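Local structure of ErfK/YbiS/YcfS/YnhG family protein (Xylanimonas cellulosilytica, 4LPQ) at residues Thr45-Ala48 / Val49-Phe52; Gly152-Trp155 / Arg156-Tyr159; Met189-Leu192 / Trp193-Gly197. The protein probably cross-links peptidoglycan as an L,D-transpeptidase in cell-wall synthesis, the chain holding a putative peptidoglycan-binding domain followed by the YkuD-type catalytic domain. One frame throughout, in Å; residues are numbered along the deposited sequence. Where two conformers were deposited one is given.

How the interactions relate
Interaction 1 belongs to the putative peptidoglycan-binding domain, whereas interactions 2 and 3 lie in the L,D-transpeptidase catalytic domain. Interaction 1 stays apart, its nearest atoms about 12 Å from interaction 2 and about 9 Å from interaction 3. The last two, with centres 14 Å apart, lock together: Arg156 O is 2.8 Å from Trp193 NE1, a probable hydrogen bond, and Arg156 NH2 makes a 2.9 Å salt bridge to Asp194 OD1. Both approach the predicted active site: the side chain of Met154 is about 4 Å from those of His167 and Cys181, and that of Met189 about 5 Å from that of His167.

Interaction 1 of 3, residues Thr45-Ala48 / Val49-Phe52; sequences TQQA and VWAF
Gln46 lays its side chain across one face of the Trp50 indole, one turn further along helix 43-56. With CG anti to the backbone N (chi1 -176°) and a bend at the next bond, the glutamine chain folds down onto the ring, where CG stands 3.5 Å from the centroid of the six-membered ring in a CH-pi contact. The carboxamide continues over the same indole and lies almost flat on it, the two planes only 9° apart. Its NE2 ends 3.2 Å from Trp50 NE1, but both nitrogens are donors, so this approach belongs to the stack and is not a hydrogen bond. The indole is brought under the glutamine because its own CG is anti to the carbonyl carbon (chi1 -76°), which turns the ring back along the helix. On another side of the helix, Val49 crosses Thr45 by its methyl groups: CG2 of Val49 is 4.1 Å from CG2 of Thr45 and also sits 3.4 Å from Thr45 O. The hydroxyl of Thr45 is held by Gln24. Phe52 swings outward to an edge-to-face contact with Tyr32, amid side chains of helices 18-30 and 66-74. Four backbone bonds keep the register of these side chains, among them Trp50 N to Gln46 O at 2.9 Å and Ala51 N to Gln47 O at 3.0 Å. Trp50 also touches Asn110 and Thr174 of the catalytic part, so the indole lies close to the junction of the two domains. Such an i to i+4 amide-on-indole stack is a local alpha-helical motif, set here in the helical bundle of a putative peptidoglycan-binding domain.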
ATOM      1  N   THR A  45      -0.298  11.613   3.440  1.00 12.97           N
ATOM      2  CA  THR A  45      -0.903  11.220   4.681  1.00 11.94           C
ATOM      3  C   THR A  45      -2.131  10.353   4.470  1.00 10.98           C
ATOM      4  O   THR A  45      -2.378   9.372   5.168  1.00 12.91           O
ATOM      5  CB  THR A  45      -1.253  12.466   5.569  1.00 13.58           C
ATOM      6  OG1 THR A  45      -0.064  13.155   5.883  1.00 15.15           O
ATOM      7  CG2 THR A  45      -1.937  12.079   6.860  1.00 12.90           C
ATOM      8  N   GLN A  46      -2.898  10.680   3.409  1.00 12.18           N
ATOM      9  CA  GLN A  46      -4.047   9.861   3.063  1.00 11.34           C
ATOM     10  C   GLN A  46      -3.669   8.439   2.822  1.00 11.35           C
ATOM     11  O   GLN A  46      -4.378   7.505   3.258  1.00 11.36           O
ATOM     12  CB  GLN A  46      -4.768  10.474   1.845  1.00 13.13           C
ATOM     13  CG  GLN A  46      -6.031   9.759   1.449  1.00 16.49           C
ATOM     14  CD  GLN A  46      -7.049  10.063   2.447  1.00 19.94           C
ATOM     15  OE1 GLN A  46      -7.851  10.915   2.260  1.00 27.38           O
ATOM     16  NE2 GLN A  46      -7.041   9.314   3.536  1.00 23.35           N
ATOM     17  N   GLN A  47      -2.610   8.202   2.075  1.00 12.06           N
ATOM     18  CA  GLN A  47      -2.168   6.843   1.803  1.00 12.03           C
ATOM     19  C   GLN A  47      -1.891   6.083   3.115  1.00 10.65           C
ATOM     20  O   GLN A  47      -2.270   4.939   3.264  1.00 12.41           O
ATOM     21  CB  GLN A  47      -0.929   6.822   0.907  1.00 11.72           C
ATOM     22  CG  GLN A  47      -1.178   7.302  -0.520  1.00 11.64           C
ATOM     23  CD  GLN A  47      -2.025   6.304  -1.273  1.00 11.85           C
ATOM     24  OE1 GLN A  47      -3.198   6.685  -1.750  1.00 15.80           O
ATOM     25  NE2 GLN A  47      -1.563   5.160  -1.422  1.00  9.61           N
ATOM     26  N   ALA A  48      -1.235   6.780   4.037  1.00 11.85           N
ATOM     27  CA  ALA A  48      -0.897   6.121   5.312  1.00 12.00           C
ATOM     28  C   ALA A  48      -2.106   5.831   6.172  1.00 11.59           C
ATOM     29  O   ALA A  48      -2.224   4.791   6.805  1.00 12.08           O
ATOM     30  CB  ALA A  48       0.100   6.959   6.096  1.00 12.47           C
ATOM     31  N   VAL A  49      -3.058   6.813   6.228  1.00 10.93           N
ATOM     32  CA  VAL A  49      -4.308   6.558   6.956  1.00 10.95           C
ATOM     33  C   VAL A  49      -5.115   5.411   6.405  1.00 10.91           C
ATOM     34  O   VAL A  49      -5.647   4.597   7.133  1.00 11.21           O
ATOM     35  CB  VAL A  49      -5.155   7.850   7.110  1.00 11.79           C
ATOM     36  CG1 VAL A  49      -6.498   7.601   7.775  1.00 13.03           C
ATOM     37  CG2 VAL A  49      -4.386   8.904   7.918  1.00 12.21           C
ATOM     38  N   TRP A  50      -5.236   5.382   5.080  1.00 11.16           N
ATOM     39  CA  TRP A  50      -5.934   4.274   4.429  1.00 11.46           C
ATOM     40  C   TRP A  50      -5.254   2.965   4.745  1.00 10.96           C
ATOM     41  O   TRP A  50      -5.892   1.982   5.046  1.00 12.02           O
ATOM     42  CB  TRP A  50      -6.008   4.502   2.960  1.00 10.99           C
ATOM     43  CG  TRP A  50      -7.037   5.526   2.507  1.00 11.59           C
ATOM     44  CD1 TRP A  50      -8.099   6.012   3.199  1.00 11.32           C
ATOM     45  CD2 TRP A  50      -7.105   6.152   1.226  1.00 10.36           C
ATOM     46  NE1 TRP A  50      -8.851   6.869   2.427  1.00 11.57           N
ATOM     47  CE2 TRP A  50      -8.276   6.996   1.195  1.00 11.59           C
ATOM     48  CE3 TRP A  50      -6.334   6.075   0.095  1.00 11.47           C
ATOM     49  CZ2 TRP A  50      -8.605   7.760   0.100  1.00 12.39           C
ATOM     50  CZ3 TRP A  50      -6.660   6.812  -1.014  1.00 13.24           C
ATOM     51  CH2 TRP A  50      -7.785   7.636  -1.011  1.00 13.03           C
ATOM     52  N   ALA A  51      -3.895   2.932   4.705  1.00 11.77           N
ATOM     53  CA  ALA A  51      -3.188   1.696   5.067  1.00 11.21           C
ATOM     54  C   ALA A  51      -3.510   1.274   6.464  1.00 11.71           C
ATOM     55  O   ALA A  51      -3.667   0.103   6.763  1.00 11.44           O
ATOM     56  CB  ALA A  51      -1.734   1.901   4.912  1.00 12.37           C
ATOM     57  N   PHE A  52      -3.576   2.244   7.380  1.00 11.00           N
ATOM     58  CA  PHE A  52      -3.872   1.946   8.763  1.00 10.58           C
ATOM     59  C   PHE A  52      -5.254   1.387   8.968  1.00 10.57           C
ATOM     60  O   PHE A  52      -5.482   0.391   9.628  1.00 11.43           O
ATOM     61  CB  PHE A  52      -3.668   3.187   9.622  1.00 10.74           C
ATOM     62  CG  PHE A  52      -3.871   2.870  11.087  1.00 10.80           C
ATOM     63  CD1 PHE A  52      -2.887   2.239  11.804  1.00 12.08           C
ATOM     64  CD2 PHE A  52      -5.067   3.084  11.697  1.00 13.36           C
ATOM     65  CE1 PHE A  52      -3.113   1.775  13.062  1.00 12.38           C
ATOM     66  CE2 PHE A  52      -5.293   2.656  13.015  1.00 12.36           C
ATOM     67  CZ  PHE A  52      -4.313   1.955  13.705  1.00 12.71           C
TER

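Interaction 2 of 3, residues Gly152-Trp155 / Arg156-Tyr159; sequences GDMW and RPKY
Trp155 NE1 and Arg156 NH1 both donate to one oxygen, Asn190 OD1 of helix 186-196, and the two side chains reach it lying side by side. The arginine runs over one face of the indole: its CG is 3.5 Å from the centroid of the five-membered ring, a CH-pi contact, and its CD comes within 3.3 Å of Trp155 NE1. A bend at chi3 (75°) then turns the guanidinium steeply against the indole, the planes 62° apart, and carries it toward Asp142 and Asp194, its salt-bridge partners. An alanine in place of Trp155 would probably leave the aliphatic part of Arg156 without its flat support and Asn190 OD1 short of one donor. Met154, a selenomethionine, packs on the other side of the bend; its CE lies 3.4 Å from Tyr159 OH and 3.9 Å from Pro157 CB, and the same side chain touches His167 and Cys181. The two sides are separated by the left-handed backbone of Arg156 (phi 52°), where the strand turns a corner. This bent strand belongs to the mixed sheet of the YkuD catalytic domain, with one flank beside the predicted cysteine-histidine active site and the other against helix 186-196.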
ATOM      1  N   GLY A 152      -2.667   2.137 -17.746  1.00 31.30           N
ATOM      2  CA  GLY A 152      -1.721   3.294 -17.683  1.00 30.56           C
ATOM      3  C   GLY A 152      -0.289   2.766 -17.611  1.00 27.12           C
ATOM      4  O   GLY A 152       0.017   1.550 -17.789  1.00 31.37           O
ATOM      5  N   ASP A 153       0.608   3.666 -17.348  1.00 22.13           N
ATOM      6  CA  ASP A 153       2.014   3.323 -17.155  1.00 20.59           C
ATOM      7  C   ASP A 153       2.269   2.978 -15.670  1.00 19.58           C
ATOM      8  O   ASP A 153       1.533   3.384 -14.756  1.00 21.58           O
ATOM      9  CB  ASP A 153       2.943   4.452 -17.588  1.00 25.27           C
ATOM     10  CG  ASP A 153       2.954   4.662 -19.097  1.00 29.42           C
ATOM     11  OD1 ASP A 153       2.757   3.738 -19.914  1.00 31.29           O
ATOM     12  OD2 ASP A 153       3.183   5.812 -19.446  1.00 41.09           O
HETATM   13  N   MSE A 154       3.341   2.271 -15.467  1.00 16.53           N
HETATM   14  CA  MSE A 154       3.757   1.775 -14.204  1.00 13.45           C
HETATM   15  C   MSE A 154       5.097   2.411 -13.859  1.00 14.09           C
HETATM   16  O   MSE A 154       6.062   2.408 -14.626  1.00 15.39           O
HETATM   17  CB  MSE A 154       4.028   0.262 -14.260  1.00 14.50           C
HETATM   18  CG  MSE A 154       2.755  -0.511 -14.594  1.00 15.67           C
HETATM   19 SE   MSE A 154       3.004  -2.520 -14.467  0.70 20.01          SE
HETATM   20  CE  MSE A 154       4.314  -2.595 -15.758  1.00 19.22           C
ATOM     21  N   TRP A 155       5.210   2.914 -12.624  1.00 12.70           N
ATOM     22  CA  TRP A 155       6.459   3.502 -12.102  1.00 12.87           C
ATOM     23  C   TRP A 155       7.332   2.477 -11.427  1.00 12.43           C
ATOM     24  O   TRP A 155       6.908   1.890 -10.402  1.00 13.25           O
ATOM     25  CB  TRP A 155       6.152   4.692 -11.166  1.00 13.41           C
ATOM     26  CG  TRP A 155       7.383   5.312 -10.588  1.00 14.43           C
ATOM     27  CD1 TRP A 155       7.756   5.277  -9.279  1.00 15.43           C
ATOM     28  CD2 TRP A 155       8.372   6.066 -11.286  1.00 15.55           C
ATOM     29  NE1 TRP A 155       8.945   5.992  -9.133  1.00 16.27           N
ATOM     30  CE2 TRP A 155       9.321   6.482 -10.352  1.00 16.78           C
ATOM     31  CE3 TRP A 155       8.572   6.406 -12.644  1.00 19.06           C
ATOM     32  CZ2 TRP A 155      10.454   7.191 -10.725  1.00 21.33           C
ATOM     33  CZ3 TRP A 155       9.695   7.059 -13.010  1.00 19.98           C
ATOM     34  CH2 TRP A 155      10.620   7.477 -12.057  1.00 21.21           C
ATOM     35  N   ARG A 156       8.499   2.199 -11.964  1.00 12.31           N
ATOM     36  CA  ARG A 156       9.472   1.302 -11.377  1.00 12.26           C
ATOM     37  C   ARG A 156       8.874  -0.057 -11.028  1.00 10.81           C
ATOM     38  O   ARG A 156       9.050  -0.515  -9.885  1.00 12.31           O
ATOM     39  CB  ARG A 156      10.185   2.009 -10.241  1.00 12.39           C
ATOM     40  CG  ARG A 156      10.794   3.372 -10.568  1.00 14.60           C
ATOM     41  CD  ARG A 156      11.572   3.951  -9.413  1.00 13.90           C
ATOM     42  NE  ARG A 156      12.848   3.337  -9.202  1.00 14.25           N
ATOM     43  CZ  ARG A 156      13.613   3.617  -8.193  1.00 15.63           C
ATOM     44  NH1 ARG A 156      13.188   4.348  -7.195  1.00 16.03           N
ATOM     45  NH2 ARG A 156      14.874   3.141  -8.176  1.00 17.26           N
ATOM     46  N   PRO A 157       8.276  -0.739 -12.009  1.00 12.65           N
ATOM     47  CA  PRO A 157       7.746  -2.087 -11.704  1.00 12.06           C
ATOM     48  C   PRO A 157       8.823  -3.114 -11.326  1.00 12.92           C
ATOM     49  O   PRO A 157       9.872  -3.175 -11.937  1.00 13.66           O
ATOM     50  CB  PRO A 157       7.034  -2.427 -12.992  1.00 12.88           C
ATOM     51  CG  PRO A 157       7.788  -1.684 -14.078  1.00 13.55           C
ATOM     52  CD  PRO A 157       8.106  -0.368 -13.433  1.00 13.53           C
ATOM     53  N   LYS A 158       8.396  -3.926 -10.376  1.00 11.73           N
ATOM     54  CA  LYS A 158       9.089  -5.118  -9.972  1.00 12.60           C
ATOM     55  C   LYS A 158       8.171  -6.326 -10.277  1.00 12.18           C
ATOM     56  O   LYS A 158       7.063  -6.429  -9.685  1.00 13.22           O
ATOM     57  CB  LYS A 158       9.460  -5.119  -8.532  1.00 12.99           C
ATOM     58  CG  LYS A 158      10.480  -4.067  -8.210  1.00 16.17           C
ATOM     59  CD  LYS A 158      11.371  -4.387  -7.210  1.00 34.45           C
ATOM     60  CE  LYS A 158      12.365  -3.327  -6.895  1.00 30.08           C
ATOM     61  NZ  LYS A 158      13.793  -3.777  -6.887  1.00 23.21           N
ATOM     62  N   TYR A 159       8.511  -7.103 -11.271  1.00 11.74           N
ATOM     63  CA  TYR A 159       7.663  -8.128 -11.791  1.00 10.84           C
ATOM     64  C   TYR A 159       7.852  -9.431 -11.009  1.00 11.28           C
ATOM     65  O   TYR A 159       8.979  -9.830 -10.747  1.00 12.65           O
ATOM     66  CB  TYR A 159       7.968  -8.418 -13.265  1.00 12.47           C
ATOM     67  CG  TYR A 159       7.773  -7.274 -14.157  1.00 13.28           C
ATOM     68  CD1 TYR A 159       8.703  -6.269 -14.274  1.00 14.93           C
ATOM     69  CD2 TYR A 159       6.634  -7.184 -14.923  1.00 14.12           C
ATOM     70  CE1 TYR A 159       8.514  -5.177 -15.089  1.00 15.23           C
ATOM     71  CE2 TYR A 159       6.438  -6.102 -15.785  1.00 14.79           C
ATOM     72  CZ  TYR A 159       7.402  -5.111 -15.890  1.00 15.56           C
ATOM     73  OH  TYR A 159       7.232  -4.004 -16.737  1.00 17.75           O
TER

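Interaction 3 of 3, residues Met189-Leu192 / Trp193-Gly197; sequences MNWL and WDSWG
Trp196 places its CB over one face of the Trp191 indole, 3.6 Å from the centroid of the six-membered ring, in a CH-pi contact. CG of Trp191 lies anti to the backbone N (chi1 180°), which carries its ring toward Trp196. The two indoles run nearly parallel, their planes 11° apart, but are slid so far that they barely overlap. CD2 of Leu192 meets Trp196 CE3 at 3.7 Å, the two side chains running the same way. At the edge of the Trp191 ring a water lies in plane and accepts from NE1 at 3.0 Å. CE of Met189, a selenomethionine, touches Trp193 NE1 at 3.6 Å, a nitrogen that donates to Arg156 O, and the Trp193 edge meets Met189 O.

The backbone sets this spacing. Trp191 O accepts from both Ser195 N and Trp196 N, the second at 2.9 Å, and Gly197 N bonds to Leu192 O: a wider pi-type turn that closes helix 186-196 of the YkuD domain and brings Trp196 round beneath Trp191. Gly197 then leaves the helix with positive phi (89°).

Beyond lie the groups that fix the rings. Glu101 OE1 accepts a hydrogen bond from Trp196 NE1, and Lys86 makes a cation-pi contact with that ring. Trp193 has cation-pi contacts with Lys158 and Arg156, while Trp191 rests on Ala99 and Val106 and meets Phe33 of the putative peptidoglycan-binding domain.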
HETATM    1  N   MSE A 189       7.111   3.104  -3.642  1.00 11.88           N
HETATM    2  CA  MSE A 189       7.875   2.276  -4.589  1.00 12.51           C
HETATM    3  C   MSE A 189       9.365   2.707  -4.506  1.00 13.81           C
HETATM    4  O   MSE A 189      10.232   1.831  -4.495  1.00 13.98           O
HETATM    5  CB  MSE A 189       7.322   2.430  -6.003  1.00 12.77           C
HETATM    6  CG  MSE A 189       7.781   1.272  -6.853  1.00 14.08           C
HETATM    7 SE   MSE A 189       6.817  -0.384  -6.310  0.70 14.31          SE
HETATM    8  CE  MSE A 189       8.138  -1.696  -6.818  1.00 14.42           C
ATOM      9  N   ASN A 190       9.645   3.996  -4.427  1.00 13.40           N
ATOM     10  CA  ASN A 190      10.990   4.467  -4.341  1.00 13.43           C
ATOM     11  C   ASN A 190      11.658   3.974  -3.073  1.00 13.04           C
ATOM     12  O   ASN A 190      12.834   3.567  -3.095  1.00 15.59           O
ATOM     13  CB  ASN A 190      11.061   6.007  -4.444  1.00 15.16           C
ATOM     14  CG  ASN A 190      10.634   6.542  -5.797  1.00 15.72           C
ATOM     15  OD1 ASN A 190      10.708   5.872  -6.818  1.00 15.89           O
ATOM     16  ND2 ASN A 190      10.208   7.802  -5.780  1.00 17.10           N
ATOM     17  N   TRP A 191      10.907   3.973  -1.990  1.00 13.62           N
ATOM     18  CA  TRP A 191      11.388   3.467  -0.733  1.00 13.89           C
ATOM     19  C   TRP A 191      11.755   1.974  -0.837  1.00 13.96           C
ATOM     20  O   TRP A 191      12.859   1.550  -0.406  1.00 15.27           O
ATOM     21  CB  TRP A 191      10.451   3.746   0.421  1.00 14.22           C
ATOM     22  CG  TRP A 191      10.915   3.235   1.738  1.00 14.41           C
ATOM     23  CD1 TRP A 191      11.784   3.882   2.573  1.00 16.77           C
ATOM     24  CD2 TRP A 191      10.671   1.941   2.322  1.00 15.55           C
ATOM     25  NE1 TRP A 191      12.063   3.063   3.669  1.00 16.24           N
ATOM     26  CE2 TRP A 191      11.401   1.868   3.527  1.00 13.91           C
ATOM     27  CE3 TRP A 191       9.881   0.847   1.958  1.00 16.85           C
ATOM     28  CZ2 TRP A 191      11.393   0.733   4.334  1.00 16.28           C
ATOM     29  CZ3 TRP A 191       9.861  -0.277   2.742  1.00 16.54           C
ATOM     30  CH2 TRP A 191      10.597  -0.343   3.959  1.00 16.23           C
ATOM     31  N   LEU A 192      10.877   1.163  -1.410  1.00 13.29           N
ATOM     32  CA  LEU A 192      11.125  -0.251  -1.632  1.00 13.69           C
ATOM     33  C   LEU A 192      12.392  -0.443  -2.435  1.00 12.88           C
ATOM     34  O   LEU A 192      13.214  -1.291  -2.068  1.00 14.94           O
ATOM     35  CB  LEU A 192       9.939  -0.872  -2.343  1.00 14.21           C
ATOM     36  CG  LEU A 192       8.677  -1.048  -1.505  1.00 13.90           C
ATOM     37  CD1 LEU A 192       7.490  -1.432  -2.388  1.00 14.11           C
ATOM     38  CD2 LEU A 192       8.862  -2.040  -0.383  1.00 14.92           C
ATOM     39  N   TRP A 193      12.594   0.303  -3.544  1.00 14.67           N
ATOM     40  CA  TRP A 193      13.751   0.162  -4.372  1.00 14.32           C
ATOM     41  C   TRP A 193      15.027   0.585  -3.689  1.00 15.39           C
ATOM     42  O   TRP A 193      16.059  -0.095  -3.746  1.00 16.53           O
ATOM     43  CB  TRP A 193      13.583   0.917  -5.673  1.00 15.45           C
ATOM     44  CG  TRP A 193      12.894   0.306  -6.780  1.00 16.28           C
ATOM     45  CD1 TRP A 193      11.501   0.181  -6.920  1.00 16.45           C
ATOM     46  CD2 TRP A 193      13.472  -0.155  -8.014  1.00 13.75           C
ATOM     47  NE1 TRP A 193      11.217  -0.343  -8.141  1.00 14.66           N
ATOM     48  CE2 TRP A 193      12.384  -0.561  -8.846  1.00 14.35           C
ATOM     49  CE3 TRP A 193      14.739  -0.233  -8.517  1.00 16.71           C
ATOM     50  CZ2 TRP A 193      12.551  -0.997 -10.135  1.00 15.80           C
ATOM     51  CZ3 TRP A 193      14.907  -0.683  -9.773  1.00 18.03           C
ATOM     52  CH2 TRP A 193      13.818  -1.036 -10.598  1.00 17.76           C
ATOM     53  N   ASP A 194      15.005   1.801  -3.146  1.00 16.08           N
ATOM     54  CA  ASP A 194      16.225   2.581  -2.892  1.00 17.29           C
ATOM     55  C   ASP A 194      16.664   2.595  -1.446  1.00 17.64           C
ATOM     56  O   ASP A 194      17.802   2.764  -1.166  1.00 21.48           O
ATOM     57  CB  ASP A 194      16.075   4.005  -3.387  1.00 16.77           C
ATOM     58  CG  ASP A 194      15.809   4.151  -4.851  1.00 18.36           C
ATOM     59  OD1 ASP A 194      16.215   3.268  -5.631  1.00 21.86           O
ATOM     60  OD2 ASP A 194      15.130   5.188  -5.191  1.00 20.65           O
ATOM     61  N   SER A 195      15.721   2.433  -0.548  1.00 17.25           N
ATOM     62  CA  SER A 195      16.005   2.483   0.883  0.50 18.79           C
ATOM     63  C   SER A 195      15.968   1.109   1.512  1.00 18.05           C
ATOM     64  O   SER A 195      16.925   0.658   2.146  1.00 21.76           O
ATOM     65  CB  SER A 195      15.074   3.494   1.601  0.50 25.06           C
ATOM     66  OG  SER A 195      15.407   3.573   2.982  0.50 27.97           O
ATOM     67  N   TRP A 196      14.830   0.447   1.394  1.00 16.48           N
ATOM     68  CA  TRP A 196      14.682  -0.933   1.854  1.00 17.33           C
ATOM     69  C   TRP A 196      15.546  -1.902   1.069  1.00 17.64           C
ATOM     70  O   TRP A 196      16.361  -2.624   1.650  1.00 18.87           O
ATOM     71  CB  TRP A 196      13.215  -1.377   1.874  1.00 16.61           C
ATOM     72  CG  TRP A 196      12.977  -2.584   2.611  1.00 17.96           C
ATOM     73  CD1 TRP A 196      13.305  -2.829   3.885  1.00 18.93           C
ATOM     74  CD2 TRP A 196      12.194  -3.700   2.192  1.00 17.49           C
ATOM     75  NE1 TRP A 196      12.873  -4.061   4.290  1.00 19.53           N
ATOM     76  CE2 TRP A 196      12.155  -4.607   3.276  1.00 18.33           C
ATOM     77  CE3 TRP A 196      11.615  -4.101   0.969  1.00 15.04           C
ATOM     78  CZ2 TRP A 196      11.506  -5.823   3.192  1.00 17.29           C
ATOM     79  CZ3 TRP A 196      10.928  -5.254   0.871  1.00 17.06           C
ATOM     80  CH2 TRP A 196      10.861  -6.106   1.930  1.00 18.08           C
ATOM     81  N   GLY A 197      15.374  -1.919  -0.235  1.00 16.58           N
ATOM     82  CA  GLY A 197      15.973  -2.819  -1.156  1.00 17.71           C
ATOM     83  C   GLY A 197      15.093  -4.035  -1.310  1.00 17.12           C
ATOM     84  O   GLY A 197      14.702  -4.697  -0.344  1.00 19.94           O
TER
HETATM   85  O   HOH W   1      14.103   3.966   5.610  1.00 42.17           O